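Local atomic coordinates of pollen-specific leucine-rich repeat extensin-like protein 1 (Arabidopsis thaliana, PDB entry 6TME), a protein that probably binds RALF peptide hormones through its leucine-rich repeat domain in the pollen cell wall, helping to keep the growing pollen tube intact. Residues C325-S330 / F335-N340. Residues are numbered along the deposited sequence; the frame is centred on the assembly and turned at random.
Sequences CVPGSS and FDDTSN. With SO4 (sulfate ion), chain Q.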
ATOM      1  N   CYS A 325      25.526  13.339 -10.063  1.00 32.85           N
ATOM      2  CA  CYS A 325      24.912  12.722  -8.887  1.00 28.20           C
ATOM      3  C   CYS A 325      25.212  13.460  -7.599  1.00 33.28           C
ATOM      4  O   CYS A 325      24.783  13.006  -6.534  1.00 36.48           O
ATOM      5  CB  CYS A 325      25.402  11.287  -8.702  1.00 29.30           C
ATOM      6  SG  CYS A 325      25.182  10.283 -10.119  1.00 54.79           S
ATOM      7  N   VAL A 326      25.966  14.546  -7.656  1.00 35.87           N
ATOM      8  CA  VAL A 326      26.504  15.136  -6.433  1.00 31.77           C
ATOM      9  C   VAL A 326      25.432  16.020  -5.803  1.00 32.48           C
ATOM     10  O   VAL A 326      24.843  16.865  -6.497  1.00 36.95           O
ATOM     11  CB  VAL A 326      27.778  15.925  -6.736  1.00 37.53           C
ATOM     12  CG1 VAL A 326      28.288  16.664  -5.491  1.00 31.09           C
ATOM     13  CG2 VAL A 326      28.845  14.980  -7.240  1.00 35.25           C
ATOM     14  N   PRO A 327      25.138  15.839  -4.526  1.00 29.51           N
ATOM     15  CA  PRO A 327      24.174  16.720  -3.865  1.00 31.99           C
ATOM     16  C   PRO A 327      24.700  18.150  -3.842  1.00 30.34           C
ATOM     17  O   PRO A 327      25.907  18.395  -3.879  1.00 34.53           O
ATOM     18  CB  PRO A 327      24.052  16.131  -2.451  1.00 33.12           C
ATOM     19  CG  PRO A 327      24.663  14.719  -2.547  1.00 26.54           C
ATOM     20  CD  PRO A 327      25.702  14.818  -3.621  1.00 27.42           C
ATOM     21  N   GLY A 328      23.769  19.101  -3.812  1.00 16.17           N
ATOM     22  CA  GLY A 328      24.072  20.515  -3.969  1.00 23.97           C
ATOM     23  C   GLY A 328      24.463  20.951  -5.370  1.00 26.82           C
ATOM     24  O   GLY A 328      24.729  22.135  -5.569  1.00 37.72           O
ATOM     25  N   SER A 329      24.535  20.042  -6.342  1.00 37.18           N
ATOM     26  CA  SER A 329      25.010  20.371  -7.684  1.00 35.19           C
ATOM     27  C   SER A 329      23.902  20.822  -8.619  1.00 48.58           C
ATOM     28  O   SER A 329      24.193  21.454  -9.636  1.00 59.32           O
ATOM     29  CB  SER A 329      25.703  19.160  -8.312  1.00 35.34           C
ATOM     30  OG  SER A 329      24.743  18.176  -8.713  1.00 49.90           O
ATOM     31  N   SER A 330      22.650  20.498  -8.325  1.00 46.67           N
ATOM     32  CA  SER A 330      21.561  20.800  -9.233  1.00 40.60           C
ATOM     33  C   SER A 330      20.483  21.576  -8.487  1.00 39.15           C
ATOM     34  O   SER A 330      20.225  21.327  -7.302  1.00 33.85           O
ATOM     35  CB  SER A 330      20.982  19.514  -9.842  1.00 40.05           C
ATOM     36  OG  SER A 330      19.642  19.700 -10.256  1.00 48.16           O
ATOM     37  N   PHE A 335      19.715  15.127  -4.318  1.00 34.90           N
ATOM     38  CA  PHE A 335      20.505  13.931  -4.101  1.00 27.13           C
ATOM     39  C   PHE A 335      20.921  13.857  -2.642  1.00 28.46           C
ATOM     40  O   PHE A 335      20.894  14.849  -1.913  1.00 29.85           O
ATOM     41  CB  PHE A 335      21.738  13.898  -5.006  1.00 29.62           C
ATOM     42  CG  PHE A 335      21.412  13.965  -6.465  1.00 37.22           C
ATOM     43  CD1 PHE A 335      20.876  12.858  -7.120  1.00 32.07           C
ATOM     44  CD2 PHE A 335      21.632  15.134  -7.189  1.00 34.60           C
ATOM     45  CE1 PHE A 335      20.579  12.907  -8.478  1.00 33.08           C
ATOM     46  CE2 PHE A 335      21.334  15.190  -8.550  1.00 35.84           C
ATOM     47  CZ  PHE A 335      20.798  14.071  -9.197  1.00 33.20           C
ATOM     48  N   ASP A 336      21.289  12.657  -2.213  1.00 31.65           N
ATOM     49  CA  ASP A 336      21.750  12.450  -0.844  1.00 32.77           C
ATOM     50  C   ASP A 336      22.735  11.287  -0.853  1.00 39.32           C
ATOM     51  O   ASP A 336      22.363  10.162  -1.212  1.00 35.09           O
ATOM     52  CB  ASP A 336      20.555  12.194   0.067  1.00 29.43           C
ATOM     53  CG  ASP A 336      20.934  12.044   1.528  1.00 35.90           C
ATOM     54  OD1 ASP A 336      22.137  12.003   1.846  1.00 37.29           O
ATOM     55  OD2 ASP A 336      20.005  11.948   2.364  1.00 45.69           O
ATOM     56  N   ASP A 337      24.002  11.568  -0.493  1.00 31.53           N
ATOM     57  CA  ASP A 337      25.070  10.573  -0.580  1.00 32.02           C
ATOM     58  C   ASP A 337      25.820  10.401   0.739  1.00 30.77           C
ATOM     59  O   ASP A 337      26.935   9.871   0.747  1.00 37.99           O
ATOM     60  CB  ASP A 337      26.049  10.910  -1.717  1.00 30.03           C
ATOM     61  CG  ASP A 337      26.876  12.203  -1.469  1.00 37.82           C
ATOM     62  OD1 ASP A 337      26.699  12.914  -0.437  1.00 34.41           O
ATOM     63  OD2 ASP A 337      27.719  12.508  -2.351  1.00 41.12           O
ATOM     64  N   THR A 338      25.220  10.834   1.839  1.00 28.13           N
ATOM     65  CA  THR A 338      25.779  10.675   3.178  1.00 32.24           C
ATOM     66  C   THR A 338      26.140   9.223   3.489  1.00 35.31           C
ATOM     67  O   THR A 338      25.387   8.295   3.172  1.00 27.33           O
ATOM     68  CB  THR A 338      24.746  11.173   4.198  1.00 34.01           C
ATOM     69  OG1 THR A 338      24.388  12.525   3.892  1.00 36.28           O
ATOM     70  CG2 THR A 338      25.245  11.060   5.627  1.00 25.11           C
ATOM     71  N   SER A 339      27.295   9.039   4.140  1.00 33.56           N
ATOM     72  CA  SER A 339      27.712   7.748   4.658  1.00 24.41           C
ATOM     73  C   SER A 339      27.841   6.716   3.553  1.00 32.69           C
ATOM     74  O   SER A 339      27.247   5.633   3.603  1.00 34.67           O
ATOM     75  CB  SER A 339      26.770   7.244   5.745  1.00 29.47           C
ATOM     76  OG  SER A 339      27.358   6.144   6.418  1.00 37.02           O
ATOM     77  N   ASN A 340      28.618   7.065   2.543  1.00 28.15           N
ATOM     78  CA  ASN A 340      29.056   6.063   1.598  1.00 26.25           C
ATOM     79  C   ASN A 340      30.573   5.941   1.699  1.00 34.85           C
ATOM     80  O   ASN A 340      31.144   6.191   2.764  1.00 33.82           O
ATOM     81  CB  ASN A 340      28.588   6.445   0.197  1.00 31.61           C
ATOM     82  CG  ASN A 340      27.190   5.909  -0.118  1.00 32.32           C
ATOM     83  OD1 ASN A 340      26.993   4.708  -0.280  1.00 37.10           O
ATOM     84  ND2 ASN A 340      26.216   6.798  -0.153  1.00 26.99           N
TER
HETATM   85  S   SO4 Q 511      21.007  12.680   5.827  1.00 97.00           S
HETATM   86  O1  SO4 Q 511      21.444  12.426   7.204  1.00 95.30           O
HETATM   87  O2  SO4 Q 511      19.704  13.344   5.842  1.00102.53           O
HETATM   88  O3  SO4 Q 511      21.959  13.557   5.145  1.00 95.82           O
HETATM   89  O4  SO4 Q 511      20.884  11.409   5.114  1.00 95.18           O
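The F335 ring lies with one face against the backbone of C325: the CA of C325 stands 4.2 Å from the ring centroid, only 2° off the ring normal, a CH-pi contact, and the C325 carbonyl carbon covers the same face nearer the rim. The carbonyl O of C325 comes within 3.5 Å of CG of F335, where the ring joins its CB, while V326 O approaches CD2 obliquely. With CG anti to its own carbonyl carbon (chi1 -58°), the phenylalanine sets its ring beside its own backbone N, facing the C325 backbone, and its side chain also touches F311 of the adjacent strand 310-312.

P327 packs against the strand beside F335. Its CB rests 3.5 Å from F335 O. Its CG lies 3.9 Å from F335 CB. CG and CD of P327 also meet the carboxylate of D337, CD coming within 3.3 Å of D337 OD2. That carboxylate is held by a salt bridge from R345, on which the proline also packs; E321 brings a like charge close, which the arginine probably offsets.

V326 O accepts from both N and OG of S329, the hydroxyl bond being 2.6 Å long and in the carbonyl plane; together they brace the type II turn V326-S329. At the end of the strand, D336 OD1 accepts from the backbone N of T338 at 3.3 Å in an Asx turn, beside a sulfate that approaches T338 OG1 and D336 OD2.

C325 is tied to C303 by a disulfide, so the loop laid over F335 is covalently joined to the preceding coil. Strand 334-336 is the last of the parallel ladder, and the arrangement is that of a terminal coil of a leucine-rich repeat solenoid, with an inward-facing phenylalanine covered by its own connecting loop.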